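Local coordinates for Mlr7391 protein (Mesorhizobium loti, PDB 3HK4) that is of unknown function but has an NTF2-like fold and is a putative SnoaL-like polyketide cyclase, at residues A[67-70]-A[71-74]; A[40-43]-A[44-48]. One frame throughout, in Å; residues are numbered along the deposited sequence.

Contact 1 (A[67-70]-A[71-74]); sequences EALR and QKSQ
With chi1 near -59°, Ser73 sets its hydroxyl beside its own backbone N and turns it back along the helix onto Leu69 O, where Ser73 OG donates a hydrogen bond of 2.6 Å. The same carbonyl also accepts from Ser73 N at 2.8 Å, and the two donors reach the oxygen from opposite faces of its plane. Serine is short enough for its hydroxyl to reach the carbonyl of the preceding turn. Gln71 likewise folds CG beside its backbone N (chi1 -69°) and then runs extended across Glu67 at about a right angle. In one of the two conformers of Glu67, Glu67 CG lies 3.7 Å from Gln71 NE2, a water links Glu67 OE2 to Gln71 NE2, and Arg70 NH1 forms a salt bridge with Glu67 OE2 at 3.2 Å. On the buried side, Leu69 CD1 rests 3.7 Å from Lys72 CE, while Lys72 NZ is hydrogen-bonded to Ser52 OG of strand 50-53. Gln71 and Lys72 also pack on the second subunit. This is an alpha-helix with a serine hydroxyl bonded to the carbonyl four residues earlier, set between strand 50-53 and the subunit interface of an NTF2-like fold.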
ATOM      1  N   GLU A  67      -3.729   0.343 -11.543  0.80 33.02           N
ATOM      2  CA  GLU A  67      -3.732   1.578 -10.783  0.80 32.03           C
ATOM      3  C   GLU A  67      -3.419   1.287  -9.332  0.80 29.41           C
ATOM      4  O   GLU A  67      -2.669   2.037  -8.704  0.80 33.47           O
ATOM      5  CB  GLU A  67      -5.080   2.286 -10.909  0.80 35.18           C
ATOM      6  CG  GLU A  67      -5.087   3.669 -10.305  0.80 37.84           C
ATOM      7  CD  GLU A  67      -4.269   4.690 -11.075  0.80 42.95           C
ATOM      8  OE1 GLU A  67      -3.835   4.425 -12.216  0.80 46.40           O
ATOM      9  OE2 GLU A  67      -4.088   5.804 -10.533  0.80 58.51           O
ATOM     10  N   ALA A  68      -3.933   0.173  -8.813  1.00 29.31           N
ATOM     11  CA  ALA A  68      -3.628  -0.258  -7.422  1.00 29.65           C
ATOM     12  C   ALA A  68      -2.130  -0.407  -7.291  1.00 28.22           C
ATOM     13  O   ALA A  68      -1.547   0.036  -6.318  1.00 31.09           O
ATOM     14  CB  ALA A  68      -4.265  -1.586  -7.102  1.00 28.03           C
ATOM     15  N   LEU A  69      -1.481  -0.993  -8.288  1.00 30.67           N
ATOM     16  CA  LEU A  69      -0.008  -1.201  -8.178  1.00 28.03           C
ATOM     17  C   LEU A  69       0.748   0.091  -8.224  1.00 26.06           C
ATOM     18  O   LEU A  69       1.813   0.222  -7.640  1.00 29.80           O
ATOM     19  CB  LEU A  69       0.488  -2.185  -9.231  1.00 32.92           C
ATOM     20  CG  LEU A  69       1.873  -2.828  -9.116  1.00 35.86           C
ATOM     21  CD1 LEU A  69       1.996  -3.605  -7.806  1.00 32.33           C
ATOM     22  CD2 LEU A  69       2.150  -3.743 -10.359  1.00 30.23           C
ATOM     23  N   ARG A  70       0.258   1.058  -8.990  1.00 28.04           N
ATOM     24  CA  ARG A  70       0.860   2.365  -9.051  1.00 28.33           C
ATOM     25  C   ARG A  70       0.799   3.016  -7.656  1.00 30.75           C
ATOM     26  O   ARG A  70       1.742   3.692  -7.196  1.00 28.39           O
ATOM     27  CB  ARG A  70       0.099   3.182 -10.120  1.00 31.99           C
ATOM     28  CG  ARG A  70       0.627   4.502 -10.368  1.00 36.36           C
ATOM     29  CD  ARG A  70      -0.250   5.216 -11.374  1.00 41.35           C
ATOM     30  NE  ARG A  70       0.080   6.633 -11.312  1.00 53.10           N
ATOM     31  CZ  ARG A  70      -0.693   7.633 -11.730  1.00 53.93           C
ATOM     32  NH1 ARG A  70      -1.904   7.404 -12.209  1.00 56.32           N
ATOM     33  NH2 ARG A  70      -0.247   8.887 -11.629  1.00 54.05           N
ATOM     34  N   GLN A  71      -0.327   2.819  -6.973  1.00 28.96           N
ATOM     35  CA  GLN A  71      -0.481   3.379  -5.632  1.00 29.72           C
ATOM     36  C   GLN A  71       0.430   2.701  -4.652  1.00 27.92           C
ATOM     37  O   GLN A  71       1.070   3.344  -3.839  1.00 30.72           O
ATOM     38  CB  GLN A  71      -1.938   3.263  -5.209  1.00 30.24           C
ATOM     39  CG  GLN A  71      -2.847   4.192  -6.005  1.00 28.04           C
ATOM     40  CD  GLN A  71      -4.301   3.761  -6.117  1.00 35.74           C
ATOM     41  OE1 GLN A  71      -4.696   2.715  -5.616  1.00 35.20           O
ATOM     42  NE2 GLN A  71      -5.142   4.627  -6.770  1.00 35.59           N
ATOM     43  N   LYS A  72       0.482   1.384  -4.689  1.00 29.12           N
ATOM     44  CA  LYS A  72       1.376   0.633  -3.825  1.00 26.95           C
ATOM     45  C   LYS A  72       2.805   1.085  -4.088  1.00 29.59           C
ATOM     46  O   LYS A  72       3.620   1.278  -3.164  1.00 30.91           O
ATOM     47  CB  LYS A  72       1.261  -0.863  -4.156  1.00 29.92           C
ATOM     48  CG  LYS A  72       2.236  -1.749  -3.338  1.00 36.64           C
ATOM     49  CD  LYS A  72       2.005  -3.261  -3.489  1.00 38.02           C
ATOM     50  CE  LYS A  72       3.111  -3.961  -4.345  1.00 52.25           C
ATOM     51  NZ  LYS A  72       3.110  -5.513  -4.375  1.00 46.28           N
ATOM     52  N   SER A  73       3.131   1.244  -5.364  1.00 29.48           N
ATOM     53  CA  SER A  73       4.513   1.611  -5.724  1.00 27.53           C
ATOM     54  C   SER A  73       4.844   2.990  -5.226  1.00 30.54           C
ATOM     55  O   SER A  73       5.941   3.250  -4.774  1.00 28.60           O
ATOM     56  CB  SER A  73       4.683   1.537  -7.242  1.00 29.10           C
ATOM     57  OG  SER A  73       4.403   0.237  -7.724  1.00 39.72           O
ATOM     58  N   GLN A  74       3.914   3.918  -5.347  1.00 30.82           N
ATOM     59  CA  GLN A  74       4.158   5.253  -4.791  1.00 31.63           C
ATOM     60  C   GLN A  74       4.265   5.208  -3.278  1.00 30.68           C
ATOM     61  O   GLN A  74       5.074   5.922  -2.644  1.00 30.88           O
ATOM     62  CB  GLN A  74       3.019   6.187  -5.188  1.00 30.36           C
ATOM     63  CG  GLN A  74       3.250   7.668  -4.790  1.00 36.03           C
ATOM     64  CD  GLN A  74       4.512   8.260  -5.366  1.00 49.59           C
ATOM     65  OE1 GLN A  74       4.880   7.954  -6.491  1.00 55.18           O
ATOM     66  NE2 GLN A  74       5.200   9.098  -4.582  1.00 57.16           N
TER
HETATM   67  O   HOH W   1      -3.581   6.564  -8.166  1.00 40.66           O

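Contact 2 (A[40-43]-A[44-48]); sequences GAAE and KYNAD
Asn46 folds back over the last turn of helix 38-45, bringing Asn46 ND2 to 3.4 Å from Ala42 CB, while Asn46 N gives a hydrogen bond of 2.9 Å to Ala42 O. Asn46 is the first residue to leave helical backbone angles, yet its N-H still continues the i to i+4 bonds of Lys44 N to Gly40 O and Tyr45 N to Ala41 O. The closer packing lies on the side of Ala41, Tyr45 and Asn46. Ala41, small enough for a close helix approach, meets Phe29, Leu32 and Leu33 of helix 22-34; Tyr45, with chi1 at -71°, puts its ring CD2 3.6 Å from Ala41 O, which lies near the ring plane at the edge. The solvent side holds the exposed Glu43 and Lys44, where charge suits the place. Glu43 bends at chi2, and its carboxylate makes no hydrogen bond across the contact. Lys44 lies over the Tyr45 ring, its CG 3.8 Å above the plane and over the centre, before the extended chain continues to a salt bridge with Asp28. The Tyr45 hydroxyl is hydrogen-bonded to the same carboxylate oxygen, so one acidic group, shared by a lysine and a phenol, fixes both side-chain ends on helix 22-34.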
ATOM      1  N   GLY A  40       7.506   4.154 -15.744  1.00 26.10           N
ATOM      2  CA  GLY A  40       7.332   4.023 -17.172  1.00 28.85           C
ATOM      3  C   GLY A  40       7.176   2.589 -17.615  1.00 28.61           C
ATOM      4  O   GLY A  40       6.366   2.266 -18.490  1.00 27.00           O
ATOM      5  N   ALA A  41       7.965   1.721 -17.013  1.00 23.58           N
ATOM      6  CA  ALA A  41       7.909   0.278 -17.296  1.00 22.70           C
ATOM      7  C   ALA A  41       6.558  -0.302 -16.911  1.00 24.74           C
ATOM      8  O   ALA A  41       5.909  -1.029 -17.675  1.00 29.93           O
ATOM      9  CB  ALA A  41       9.076  -0.403 -16.526  1.00 25.03           C
ATOM     10  N   ALA A  42       6.069   0.134 -15.745  1.00 29.15           N
ATOM     11  CA  ALA A  42       4.792  -0.293 -15.260  1.00 26.68           C
ATOM     12  C   ALA A  42       3.648   0.184 -16.198  1.00 27.29           C
ATOM     13  O   ALA A  42       2.775  -0.596 -16.577  1.00 29.11           O
ATOM     14  CB  ALA A  42       4.584   0.245 -13.838  1.00 27.17           C
ATOM     15  N   GLU A  43       3.647   1.452 -16.556  1.00 27.80           N
ATOM     16  CA  GLU A  43       2.600   1.979 -17.444  1.00 30.29           C
ATOM     17  C   GLU A  43       2.670   1.345 -18.820  1.00 29.58           C
ATOM     18  O   GLU A  43       1.645   1.092 -19.470  1.00 27.34           O
ATOM     19  CB  GLU A  43       2.716   3.506 -17.511  1.00 29.56           C
ATOM     20  CG  GLU A  43       1.612   4.216 -18.251  1.00 34.55           C
ATOM     21  CD  GLU A  43       1.700   4.151 -19.761  1.00 38.74           C
ATOM     22  OE1 GLU A  43       2.814   4.250 -20.312  1.00 29.08           O
ATOM     23  OE2 GLU A  43       0.634   4.051 -20.415  1.00 35.34           O
ATOM     24  N   LYS A  44       3.864   1.127 -19.319  1.00 25.63           N
ATOM     25  CA  LYS A  44       3.984   0.517 -20.658  1.00 27.71           C
ATOM     26  C   LYS A  44       3.563  -0.946 -20.723  1.00 28.55           C
ATOM     27  O   LYS A  44       2.919  -1.395 -21.682  1.00 28.46           O
ATOM     28  CB  LYS A  44       5.442   0.638 -21.177  1.00 29.11           C
ATOM     29  CG  LYS A  44       5.658   0.225 -22.662  1.00 27.48           C
ATOM     30  CD  LYS A  44       7.052   0.516 -23.122  1.00 26.97           C
ATOM     31  CE  LYS A  44       7.302   0.047 -24.505  1.00 33.21           C
ATOM     32  NZ  LYS A  44       8.646   0.525 -24.896  1.00 30.49           N
ATOM     33  N   TYR A  45       3.890  -1.697 -19.686  1.00 28.39           N
ATOM     34  CA  TYR A  45       3.738  -3.132 -19.786  1.00 30.39           C
ATOM     35  C   TYR A  45       2.723  -3.794 -18.882  1.00 28.34           C
ATOM     36  O   TYR A  45       2.335  -4.904 -19.176  1.00 28.48           O
ATOM     37  CB  TYR A  45       5.118  -3.790 -19.550  1.00 30.59           C
ATOM     38  CG  TYR A  45       6.079  -3.568 -20.708  1.00 27.93           C
ATOM     39  CD1 TYR A  45       5.818  -4.124 -21.928  1.00 23.79           C
ATOM     40  CD2 TYR A  45       7.225  -2.811 -20.570  1.00 22.37           C
ATOM     41  CE1 TYR A  45       6.619  -3.937 -22.997  1.00 26.74           C
ATOM     42  CE2 TYR A  45       8.072  -2.620 -21.646  1.00 24.01           C
ATOM     43  CZ  TYR A  45       7.777  -3.236 -22.858  1.00 27.70           C
ATOM     44  OH  TYR A  45       8.550  -3.066 -23.998  1.00 28.02           O
ATOM     45  N   ASN A  46       2.293  -3.156 -17.802  1.00 28.33           N
ATOM     46  CA  ASN A  46       1.406  -3.856 -16.884  1.00 27.09           C
ATOM     47  C   ASN A  46       0.031  -4.014 -17.467  1.00 27.42           C
ATOM     48  O   ASN A  46      -0.510  -3.092 -18.057  1.00 31.06           O
ATOM     49  CB  ASN A  46       1.256  -3.174 -15.545  1.00 29.19           C
ATOM     50  CG  ASN A  46       2.498  -3.234 -14.697  1.00 30.32           C
ATOM     51  OD1 ASN A  46       3.437  -4.019 -14.948  1.00 33.89           O
ATOM     52  ND2 ASN A  46       2.468  -2.463 -13.593  1.00 30.36           N
ATOM     53  N   ALA A  47      -0.543  -5.190 -17.294  1.00 28.11           N
ATOM     54  CA  ALA A  47      -1.929  -5.424 -17.733  1.00 26.67           C
ATOM     55  C   ALA A  47      -2.821  -4.672 -16.788  1.00 28.99           C
ATOM     56  O   ALA A  47      -2.460  -4.468 -15.628  1.00 31.46           O
ATOM     57  CB  ALA A  47      -2.264  -6.911 -17.662  1.00 25.90           C
ATOM     58  N   ASP A  48      -3.985  -4.234 -17.246  1.00 28.94           N
ATOM     59  CA  ASP A  48      -4.904  -3.480 -16.385  1.00 30.63           C
ATOM     60  C   ASP A  48      -5.297  -4.235 -15.113  1.00 33.24           C
ATOM     61  O   ASP A  48      -5.600  -3.642 -14.077  1.00 31.15           O
ATOM     62  CB  ASP A  48      -6.186  -3.179 -17.147  1.00 35.31           C
ATOM     63  CG  ASP A  48      -6.000  -2.129 -18.241  1.00 43.80           C
ATOM     64  OD1 ASP A  48      -4.939  -1.453 -18.294  1.00 44.80           O
ATOM     65  OD2 ASP A  48      -6.960  -1.992 -19.047  1.00 46.23           O
TER

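How the contacts relate
Contact 1 is two turns of one helix, contact 2 a helix end running into a strand; both rest on i to i+4 backbone bonds, each has a buried and an exposed side, and their centres lie about 11 Å apart. They meet where Leu69 CD2 packs 3.5 Å from Asn46 ND2, so helix 66-78 packs against the residue just after helix 38-45. Contact 1 takes up the first two turns of helix 66-78 and reaches both strand 50-53 and the second subunit. Contact 2 touches no other subunit, and its Lys44 and Tyr45 ends meet Asp28 of helix 22-34. Lys66, just ahead of contact 1, also bonds Glu43 O.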